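Local coordinates for mandelate racemase/muconate lactonizing protein (Paenibacillus sp., PDB 3V5C) that probably dehydrates galacturonate as a magnesium-dependent enzyme of the enolase superfamily, at residues V171-R176 with K185-I190; K203-A208 with L229-A234; A208-N213 with A235-E240. The protein carries 1 engineered substitution. All coordinates share one frame; numbering follows the deposited sequence. Where two conformers were deposited one is given.

How the interactions relate
The three contacts lie within one barrel domain, on the same side of the chain's centre, with their centres 12 to 14 Å apart. Interaction 1 closes first along the chain, joining the loop after strand 167-170 to helix 180-198. Interactions 2 and 3 alternate: strands 204-207 and 231-233 pair in interaction 2, and the loops that leave them meet in interaction 3, with Ala-208 shared. Val-171 N lies 2.8 Å from Asp-207 O, Asp-187 OD2 2.7 Å from Tyr-212 OH, and Ala-234 O 2.7 Å from Asn-210 N, all probable hydrogen bonds. Successive barrel units are thus tied together at the strand ends where enolase-superfamily active sites form.

Interaction 1 (V171-R176 with K185-I190); sequences VGRGGR and KRDIAI
Asp-187 and Arg-173 meet because both turn CG away from their own carbonyl carbon (chi1 -74° and -73°), and the arginine then runs extended to NE, sliding past the carboxylate in the opposite direction. Its NH2 reaches Asp-187 OD1 at 3.0 Å in a salt bridge that lies in the guanidinium plane and meets the oxygen on its anti side, somewhat out of the carboxylate plane. The same oxygen accepts the backbone N-H of Arg-173, with N at 3.2 Å, through its syn lone pair, so one residue grips OD1 twice. OD2 takes Gly-172 N at 2.8 Å, from well above the carboxylate plane, and accepts a hydrogen bond from a water 2.7 Å away that itself accepts from Gly-174 N. Tyr-212 OH is a further partner of OD2. So many donors around a buried carboxylate would be expected to keep it ionised, and the short aspartate suits a place where it must reach main-chain N-H groups.

Gly-172 has backbone angles at which a CB would press on the carbonyl O of Val-171, so glycine fits this bend. Val-171 packs its CB 3.6 Å from Asp-187 CG, its CB and CG1 lying against the aspartate side chain. Over one face of the Arg-173 guanidinium sits Ile-190 CD1, 3.1 Å from NH1, a tight contact. Arg-186 CG approaches Arg-173 CD at 3.5 Å, the two chains crossing at about a right angle. These neighbouring positive charges are probably reconciled by Asp-139, which forms salt bridges with both arginines. Here a helical aspartate secures the turn that leads from a barrel strand to the helix behind it, the beta-alpha connection of a TIM-barrel domain as found in the enolase superfamily.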
loop_
_atom_site.group_PDB
_atom_site.type_symbol
_atom_site.label_atom_id
_atom_site.label_comp_id
_atom_site.label_asym_id
_atom_site.label_seq_id
_atom_site.Cartn_x
_atom_site.Cartn_y
_atom_site.Cartn_z
ATOM N N VAL A 171 -10.773 -6.152 -12.263
ATOM C CA VAL A 171 -11.896 -6.790 -12.942
ATOM C C VAL A 171 -13.197 -6.137 -12.446
ATOM O O VAL A 171 -13.162 -5.191 -11.656
ATOM C CB VAL A 171 -11.894 -8.327 -12.754
ATOM C CG1 VAL A 171 -10.602 -8.925 -13.304
ATOM C CG2 VAL A 171 -12.072 -8.689 -11.259
ATOM N N GLY A 172 -14.343 -6.612 -12.926
ATOM C CA GLY A 172 -15.602 -5.947 -12.637
ATOM C C GLY A 172 -16.122 -5.024 -13.721
ATOM O O GLY A 172 -16.963 -4.145 -13.467
ATOM N N ARG A 173 -15.632 -5.204 -14.943
ATOM C CA ARG A 173 -16.006 -4.277 -15.999
ATOM C C ARG A 173 -17.526 -4.201 -16.205
ATOM O O ARG A 173 -18.055 -3.140 -16.553
ATOM C CB ARG A 173 -15.318 -4.689 -17.295
ATOM C CG ARG A 173 -13.840 -4.388 -17.312
ATOM C CD ARG A 173 -13.187 -5.170 -18.469
ATOM N NE ARG A 173 -11.818 -4.718 -18.618
ATOM C CZ ARG A 173 -10.841 -5.053 -17.786
ATOM N NH1 ARG A 173 -9.625 -4.551 -17.961
ATOM N NH2 ARG A 173 -11.083 -5.891 -16.778
ATOM N N GLY A 174 -18.223 -5.313 -15.972
ATOM C CA GLY A 174 -19.666 -5.361 -16.153
ATOM C C GLY A 174 -20.506 -4.770 -15.020
ATOM O O GLY A 174 -21.720 -4.672 -15.147
ATOM N N GLY A 175 -19.892 -4.367 -13.908
ATOM C CA GLY A 175 -20.679 -3.807 -12.822
ATOM C C GLY A 175 -21.225 -2.424 -13.138
ATOM O O GLY A 175 -22.340 -2.066 -12.757
ATOM N N ARG A 176 -20.426 -1.628 -13.838
ATOM C CA ARG A 176 -20.813 -0.265 -14.148
ATOM C C ARG A 176 -20.473 0.139 -15.588
ATOM O O ARG A 176 -21.330 0.661 -16.292
ATOM C CB ARG A 176 -20.144 0.710 -13.176
ATOM C CG ARG A 176 -20.453 2.148 -13.503
ATOM C CD ARG A 176 -19.909 3.112 -12.470
ATOM N NE ARG A 176 -20.360 4.459 -12.799
ATOM C CZ ARG A 176 -19.948 5.574 -12.204
ATOM N NH1 ARG A 176 -19.051 5.536 -11.224
ATOM N NH2 ARG A 176 -20.444 6.739 -12.598
ATOM N N LYS A 185 -17.218 -11.508 -19.400
ATOM C CA LYS A 185 -16.448 -12.271 -20.388
ATOM C C LYS A 185 -15.089 -11.608 -20.667
ATOM O O LYS A 185 -14.058 -12.283 -20.769
ATOM C CB LYS A 185 -17.257 -12.420 -21.679
ATOM C CG LYS A 185 -16.630 -13.343 -22.713
ATOM C CD LYS A 185 -17.504 -13.409 -23.973
ATOM C CE LYS A 185 -16.685 -13.715 -25.219
ATOM N NZ LYS A 185 -17.429 -13.329 -26.450
ATOM N N ARG A 186 -15.096 -10.283 -20.751
ATOM C CA ARG A 186 -13.882 -9.517 -21.060
ATOM C C ARG A 186 -12.911 -9.586 -19.884
ATOM O O ARG A 186 -11.714 -9.764 -20.099
ATOM C CB ARG A 186 -14.221 -8.074 -21.486
ATOM C CG ARG A 186 -13.069 -7.053 -21.463
ATOM C CD ARG A 186 -12.444 -6.669 -22.798
ATOM N NE ARG A 186 -13.348 -6.199 -23.860
ATOM C CZ ARG A 186 -13.466 -4.943 -24.305
ATOM N NH1 ARG A 186 -12.781 -3.921 -23.772
ATOM N NH2 ARG A 186 -14.289 -4.706 -25.319
ATOM N N ASP A 187 -13.423 -9.483 -18.649
ATOM C CA ASP A 187 -12.577 -9.650 -17.470
ATOM C C ASP A 187 -11.791 -10.948 -17.574
ATOM O O ASP A 187 -10.580 -10.970 -17.370
ATOM C CB ASP A 187 -13.395 -9.763 -16.173
ATOM C CG ASP A 187 -14.003 -8.455 -15.702
ATOM O OD1 ASP A 187 -13.580 -7.343 -16.103
ATOM O OD2 ASP A 187 -14.953 -8.565 -14.882
ATOM N N ILE A 188 -12.512 -12.040 -17.845
ATOM C CA ILE A 188 -11.922 -13.382 -17.858
ATOM C C ILE A 188 -10.817 -13.479 -18.918
ATOM O O ILE A 188 -9.725 -13.974 -18.636
ATOM C CB ILE A 188 -12.988 -14.450 -18.124
ATOM C CG1 ILE A 188 -13.911 -14.553 -16.903
ATOM C CG2 ILE A 188 -12.321 -15.813 -18.395
ATOM C CD1 ILE A 188 -15.262 -15.197 -17.171
ATOM N N ALA A 189 -11.128 -13.000 -20.123
ATOM C CA ALA A 189 -10.185 -13.024 -21.234
ATOM C C ALA A 189 -8.928 -12.239 -20.888
ATOM O O ALA A 189 -7.820 -12.651 -21.221
ATOM C CB ALA A 189 -10.825 -12.434 -22.478
ATOM N N ILE A 190 -9.106 -11.086 -20.252
ATOM C CA ILE A 190 -7.960 -10.271 -19.858
ATOM C C ILE A 190 -7.094 -10.983 -18.820
ATOM O O ILE A 190 -5.863 -10.995 -18.911
ATOM C CB ILE A 190 -8.414 -8.885 -19.353
ATOM C CG1 ILE A 190 -8.928 -8.051 -20.532
ATOM C CG2 ILE A 190 -7.273 -8.169 -18.623
ATOM C CD1 ILE A 190 -9.607 -6.752 -20.154
HETATM O O HOH W 1 -17.602 -7.884 -14.893
#

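Interaction 2 (K203-A208 with L229-A234); sequences KIMIDA and LYWLEA. Engineered in segment 229-234: Ala-234 (natural residue Glu).
Ile-206, Tyr-230 and Met-205 carry much of this contact between adjacent parallel strands of the TIM barrel, in the beta-alpha-beta unit of strand 204-207, helix 214-223 and strand 231-233. The strand axes run 4.8 Å apart, at 19°. Ile-206 is paired with Leu-232, and its main chain bonds to the flanking residues: N donates to Trp-231 O at 3.0 Å, and O accepts from Glu-233 N at 2.8 Å. Because CG1 lies between the backbone N and the carbonyl carbon (chi1 64°), it meets Leu-232 CD1 at 3.8 Å. Branched apolar chains suit this face, which helices 180-198 and 214-223 cover.

Met-205 points to the other face. In one of its two conformers the unbranched chain lays CG over the five-membered ring of Trp-231, 3.5 Å from the centroid, in a CH-pi contact, with SD farther out above the six-membered ring, a Met-aromatic contact. Beyond, the Asp-207 and Glu-233 carboxylates stack; each has a salt bridge, to Lys-170 and Lys-168 respectively, which probably eases the repulsion.

The backbone N-H of Tyr-230 donates to Ile-204 O, and its hydroxyl bonds to Glu-333. Alongside runs the aliphatic stem of Lys-203, its CD 3.9 Å from the Tyr-230 ring centroid, over the face.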
loop_
_atom_site.group_PDB
_atom_site.type_symbol
_atom_site.label_atom_id
_atom_site.label_comp_id
_atom_site.label_asym_id
_atom_site.label_seq_id
_atom_site.Cartn_x
_atom_site.Cartn_y
_atom_site.Cartn_z
ATOM N N LYS A 203 2.773 -14.401 -9.974
ATOM C CA LYS A 203 1.518 -14.484 -9.230
ATOM C C LYS A 203 0.513 -13.494 -9.803
ATOM O O LYS A 203 0.844 -12.325 -10.072
ATOM C CB LYS A 203 1.749 -14.203 -7.737
ATOM C CG LYS A 203 2.627 -15.236 -7.063
ATOM C CD LYS A 203 2.792 -14.926 -5.591
ATOM C CE LYS A 203 3.546 -16.035 -4.863
ATOM N NZ LYS A 203 5.000 -16.060 -5.207
ATOM N N ILE A 204 -0.720 -13.959 -9.983
ATOM C CA ILE A 204 -1.774 -13.121 -10.529
ATOM C C ILE A 204 -2.831 -12.893 -9.461
ATOM O O ILE A 204 -3.293 -13.839 -8.832
ATOM C CB ILE A 204 -2.448 -13.820 -11.727
ATOM C CG1 ILE A 204 -1.422 -14.065 -12.833
ATOM C CG2 ILE A 204 -3.630 -13.009 -12.235
ATOM C CD1 ILE A 204 -0.823 -12.798 -13.374
ATOM N N MET A 205 -3.192 -11.630 -9.247
ATOM C CA MET A 205 -4.271 -11.281 -8.330
ATOM C C MET A 205 -5.372 -10.559 -9.099
ATOM O O MET A 205 -5.097 -9.890 -10.097
ATOM C CB MET A 205 -3.751 -10.387 -7.196
ATOM C CG MET A 205 -2.755 -11.057 -6.253
ATOM S SD MET A 205 -1.112 -11.314 -6.960
ATOM C CE MET A 205 -0.527 -9.636 -7.140
ATOM N N ILE A 206 -6.618 -10.695 -8.650
ATOM C CA ILE A 206 -7.703 -9.941 -9.255
ATOM C C ILE A 206 -8.463 -9.101 -8.234
ATOM O O ILE A 206 -8.650 -9.516 -7.106
ATOM C CB ILE A 206 -8.648 -10.825 -10.104
ATOM C CG1 ILE A 206 -9.371 -11.871 -9.251
ATOM C CG2 ILE A 206 -7.855 -11.511 -11.238
ATOM C CD1 ILE A 206 -10.392 -12.704 -10.078
ATOM N N ASP A 207 -8.896 -7.914 -8.646
ATOM C CA ASP A 207 -9.505 -6.940 -7.750
ATOM C C ASP A 207 -10.749 -6.431 -8.448
ATOM O O ASP A 207 -10.642 -5.778 -9.488
ATOM C CB ASP A 207 -8.488 -5.816 -7.463
ATOM C CG ASP A 207 -9.051 -4.652 -6.642
ATOM O OD1 ASP A 207 -10.187 -4.724 -6.117
ATOM O OD2 ASP A 207 -8.300 -3.652 -6.478
ATOM N N ALA A 208 -11.918 -6.727 -7.873
ATOM C CA ALA A 208 -13.197 -6.346 -8.478
ATOM C C ALA A 208 -13.730 -4.999 -8.000
ATOM O O ALA A 208 -14.728 -4.519 -8.519
ATOM C CB ALA A 208 -14.255 -7.426 -8.252
ATOM N N LEU A 229 -4.571 -18.437 -9.800
ATOM C CA LEU A 229 -4.876 -17.128 -9.239
ATOM C C LEU A 229 -4.415 -17.147 -7.797
ATOM O O LEU A 229 -4.779 -18.047 -7.035
ATOM C CB LEU A 229 -6.383 -16.877 -9.260
ATOM C CG LEU A 229 -7.055 -16.706 -10.619
ATOM C CD1 LEU A 229 -8.544 -16.576 -10.403
ATOM C CD2 LEU A 229 -6.499 -15.466 -11.308
ATOM N N TYR A 230 -3.634 -16.146 -7.417
ATOM C CA TYR A 230 -3.089 -16.084 -6.073
ATOM C C TYR A 230 -4.119 -15.585 -5.067
ATOM O O TYR A 230 -4.312 -16.200 -4.023
ATOM C CB TYR A 230 -1.830 -15.218 -6.046
ATOM C CG TYR A 230 -1.107 -15.269 -4.722
ATOM C CD1 TYR A 230 -0.443 -16.418 -4.325
ATOM C CD2 TYR A 230 -1.100 -14.184 -3.870
ATOM C CE1 TYR A 230 0.202 -16.480 -3.110
ATOM C CE2 TYR A 230 -0.454 -14.235 -2.655
ATOM C CZ TYR A 230 0.194 -15.389 -2.285
ATOM O OH TYR A 230 0.860 -15.450 -1.085
ATOM N N TRP A 231 -4.740 -14.438 -5.349
ATOM C CA TRP A 231 -5.872 -14.016 -4.532
ATOM C C TRP A 231 -6.952 -13.259 -5.283
ATOM O O TRP A 231 -6.730 -12.743 -6.398
ATOM C CB TRP A 231 -5.408 -13.233 -3.300
ATOM C CG TRP A 231 -5.041 -11.763 -3.434
ATOM C CD1 TRP A 231 -5.742 -10.762 -4.064
ATOM C CD2 TRP A 231 -3.928 -11.123 -2.797
ATOM N NE1 TRP A 231 -5.103 -9.554 -3.886
ATOM C CE2 TRP A 231 -3.994 -9.749 -3.109
ATOM C CE3 TRP A 231 -2.863 -11.591 -2.017
ATOM C CZ2 TRP A 231 -3.015 -8.827 -2.678
ATOM C CZ3 TRP A 231 -1.898 -10.669 -1.573
ATOM C CH2 TRP A 231 -1.992 -9.312 -1.902
ATOM N N LEU A 232 -8.123 -13.257 -4.658
ATOM C CA LEU A 232 -9.291 -12.514 -5.088
ATOM C C LEU A 232 -9.579 -11.422 -4.076
ATOM O O LEU A 232 -9.893 -11.708 -2.915
ATOM C CB LEU A 232 -10.489 -13.461 -5.146
ATOM C CG LEU A 232 -11.875 -12.825 -5.262
ATOM C CD1 LEU A 232 -12.049 -12.196 -6.619
ATOM C CD2 LEU A 232 -12.964 -13.864 -5.023
ATOM N N GLU A 233 -9.499 -10.181 -4.528
ATOM C CA GLU A 233 -9.643 -9.011 -3.673
ATOM C C GLU A 233 -10.950 -8.282 -3.960
ATOM O O GLU A 233 -11.322 -8.047 -5.125
ATOM C CB GLU A 233 -8.426 -8.099 -3.904
ATOM C CG GLU A 233 -8.540 -6.650 -3.514
ATOM C CD GLU A 233 -7.172 -5.969 -3.540
ATOM O OE1 GLU A 233 -6.186 -6.676 -3.775
ATOM O OE2 GLU A 233 -7.110 -4.750 -3.310
ATOM N N ALA A 234 -11.661 -7.934 -2.886
ATOM C CA ALA A 234 -12.833 -7.079 -3.012
ATOM C C ALA A 234 -13.834 -7.576 -4.050
ATOM O O ALA A 234 -14.291 -6.810 -4.884
ATOM C CB ALA A 234 -12.414 -5.645 -3.304
#

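Interaction 3 (A208-N213 with A235-E240); sequences ANNAYN and AFHEDE. With MG (magnesium ion), chain E.
Tyr-212 and Ala-235 make the direct backbone hydrogen bond between the two loops, Tyr-212 N donating to Ala-235 O at 3.0 Å. The bond is bent at the hydrogen (138°), although the donor stands almost straight off the carbonyl. Tyr-212 follows a type I' turn from Ala-208 to Ala-211, whose middle residues, Asn-209 and Asn-210, have left-handed backbone angles that asparagine tolerates well.

Water makes a second polar bridge: one molecule donates to Asn-210 O and accepts from His-237 N, each at 3.1 Å. The Asn-210 amide lies against the peptide linking Phe-236 to His-237, polar group beside polar group. Exchanging this side chain for an alanine would probably leave that peptide without its polar neighbour.

Packing completes the join. Phe-236 rests CB on Tyr-212 O at 3.5 Å, and its CD1 approaches Asn-213 C at 3.8 Å. The ring takes its place beside Thr-217, Leu-242 and Tyr-243, a large apolar group suited to a place where helices 214-223 and 240-253 come together.

Metal coordination comes last. A bend at chi2 (-96°) swings the Glu-238 carboxylate round to the magnesium, which OE2 binds at 2.1 Å, while OE1 accepts from a metal-bound water at 2.8 Å and from Ser-267 N. His-237 ND1 is hydrogen-bonded to another of the four bound waters, at 2.9 Å. Asp-261 completes the six ligands. The ion thus sits at the C-terminal end of the barrel strands, where enolase-superfamily enzymes bind magnesium.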
loop_
_atom_site.group_PDB
_atom_site.type_symbol
_atom_site.label_atom_id
_atom_site.label_comp_id
_atom_site.label_asym_id
_atom_site.label_seq_id
_atom_site.Cartn_x
_atom_site.Cartn_y
_atom_site.Cartn_z
ATOM N N ALA A 208 -11.918 -6.727 -7.873
ATOM C CA ALA A 208 -13.197 -6.346 -8.478
ATOM C C ALA A 208 -13.730 -4.999 -8.000
ATOM O O ALA A 208 -14.728 -4.519 -8.519
ATOM C CB ALA A 208 -14.255 -7.426 -8.252
ATOM N N ASN A 209 -13.048 -4.368 -7.041
ATOM C CA ASN A 209 -13.578 -3.159 -6.423
ATOM C C ASN A 209 -15.068 -3.308 -6.125
ATOM O O ASN A 209 -15.864 -2.399 -6.371
ATOM C CB ASN A 209 -13.287 -1.919 -7.271
ATOM C CG ASN A 209 -11.842 -1.531 -7.217
ATOM O OD1 ASN A 209 -11.077 -1.838 -8.125
ATOM N ND2 ASN A 209 -11.437 -0.865 -6.119
ATOM N N ASN A 210 -15.412 -4.466 -5.579
ATOM C CA ASN A 210 -16.769 -4.786 -5.119
ATOM C C ASN A 210 -17.861 -4.864 -6.183
ATOM O O ASN A 210 -19.053 -4.857 -5.864
ATOM C CB ASN A 210 -17.197 -3.818 -4.011
ATOM C CG ASN A 210 -16.412 -4.030 -2.730
ATOM O OD1 ASN A 210 -15.920 -5.138 -2.466
ATOM N ND2 ASN A 210 -16.289 -2.979 -1.930
ATOM N N ALA A 211 -17.461 -4.981 -7.444
ATOM C CA ALA A 211 -18.429 -4.931 -8.537
ATOM C C ALA A 211 -19.122 -6.256 -8.821
ATOM O O ALA A 211 -20.027 -6.305 -9.647
ATOM C CB ALA A 211 -17.767 -4.415 -9.798
ATOM N N TYR A 212 -18.691 -7.339 -8.171
ATOM C CA TYR A 212 -19.337 -8.620 -8.367
ATOM C C TYR A 212 -20.412 -8.873 -7.298
ATOM O O TYR A 212 -20.602 -8.049 -6.402
ATOM C CB TYR A 212 -18.292 -9.740 -8.322
ATOM C CG TYR A 212 -17.351 -9.819 -9.521
ATOM C CD1 TYR A 212 -17.651 -9.197 -10.739
ATOM C CD2 TYR A 212 -16.169 -10.553 -9.435
ATOM C CE1 TYR A 212 -16.774 -9.303 -11.832
ATOM C CE2 TYR A 212 -15.304 -10.661 -10.499
ATOM C CZ TYR A 212 -15.609 -10.053 -11.687
ATOM O OH TYR A 212 -14.711 -10.203 -12.718
ATOM N N ASN A 213 -21.134 -9.991 -7.431
ATOM C CA ASN A 213 -21.859 -10.622 -6.320
ATOM C C ASN A 213 -21.315 -12.053 -6.250
ATOM O O ASN A 213 -20.363 -12.393 -6.992
ATOM C CB ASN A 213 -23.387 -10.551 -6.518
ATOM C CG ASN A 213 -23.847 -11.183 -7.826
ATOM O OD1 ASN A 213 -23.123 -11.965 -8.451
ATOM N ND2 ASN A 213 -25.065 -10.845 -8.245
ATOM N N ALA A 235 -14.180 -8.860 -3.993
ATOM C CA ALA A 235 -15.172 -9.403 -4.919
ATOM C C ALA A 235 -16.501 -8.661 -4.796
ATOM O O ALA A 235 -17.149 -8.309 -5.802
ATOM C CB ALA A 235 -15.356 -10.894 -4.678
ATOM N N PHE A 236 -16.873 -8.404 -3.548
ATOM C CA PHE A 236 -18.099 -7.707 -3.178
ATOM C C PHE A 236 -17.854 -7.237 -1.758
ATOM O O PHE A 236 -16.952 -7.734 -1.086
ATOM C CB PHE A 236 -19.303 -8.655 -3.239
ATOM C CG PHE A 236 -18.995 -10.052 -2.746
ATOM C CD1 PHE A 236 -18.757 -11.098 -3.640
ATOM C CD2 PHE A 236 -18.902 -10.311 -1.383
ATOM C CE1 PHE A 236 -18.444 -12.386 -3.188
ATOM C CE2 PHE A 236 -18.591 -11.587 -0.917
ATOM C CZ PHE A 236 -18.361 -12.634 -1.811
ATOM N N HIS A 237 -18.631 -6.270 -1.294
ATOM C CA HIS A 237 -18.393 -5.790 0.062
ATOM C C HIS A 237 -18.424 -6.968 1.030
ATOM O O HIS A 237 -19.332 -7.797 0.988
ATOM C CB HIS A 237 -19.394 -4.721 0.472
ATOM C CG HIS A 237 -19.069 -4.101 1.790
ATOM N ND1 HIS A 237 -17.926 -3.361 1.983
ATOM C CD2 HIS A 237 -19.688 -4.163 2.992
ATOM C CE1 HIS A 237 -17.866 -2.962 3.241
ATOM N NE2 HIS A 237 -18.925 -3.430 3.874
ATOM N N GLU A 238 -17.414 -7.037 1.893
ATOM C CA GLU A 238 -17.233 -8.183 2.766
ATOM C C GLU A 238 -18.490 -8.539 3.553
ATOM O O GLU A 238 -19.194 -7.675 4.088
ATOM C CB GLU A 238 -16.062 -7.955 3.714
ATOM C CG GLU A 238 -16.157 -6.679 4.531
ATOM C CD GLU A 238 -15.389 -5.529 3.921
ATOM O OE1 GLU A 238 -14.886 -4.677 4.681
ATOM O OE2 GLU A 238 -15.256 -5.475 2.671
ATOM N N ASP A 239 -18.750 -9.834 3.618
ATOM C CA ASP A 239 -19.935 -10.374 4.270
ATOM C C ASP A 239 -19.543 -11.775 4.728
ATOM O O ASP A 239 -19.081 -12.593 3.928
ATOM C CB ASP A 239 -21.062 -10.390 3.223
ATOM C CG ASP A 239 -22.362 -11.023 3.721
ATOM O OD1 ASP A 239 -22.339 -12.042 4.423
ATOM O OD2 ASP A 239 -23.434 -10.523 3.322
ATOM N N GLU A 240 -19.688 -12.062 6.018
ATOM C CA GLU A 240 -19.222 -13.355 6.514
ATOM C C GLU A 240 -19.920 -14.552 5.865
ATOM O O GLU A 240 -19.290 -15.576 5.568
ATOM C CB GLU A 240 -19.344 -13.454 8.047
ATOM C CG GLU A 240 -18.648 -14.699 8.567
ATOM C CD GLU A 240 -18.693 -14.879 10.081
ATOM O OE1 GLU A 240 -19.492 -14.202 10.756
ATOM O OE2 GLU A 240 -17.925 -15.730 10.573
HETATM MG MG MG E . -13.916 -4.650 1.252
HETATM O O HOH W 2 -20.561 -4.692 -3.162
HETATM O O HOH W 3 -15.247 -2.989 0.863
HETATM O O HOH W 4 -13.002 -3.621 2.925
HETATM O O HOH W 5 -14.903 -5.779 -0.248
HETATM O O HOH W 6 -12.429 -3.828 -0.018
#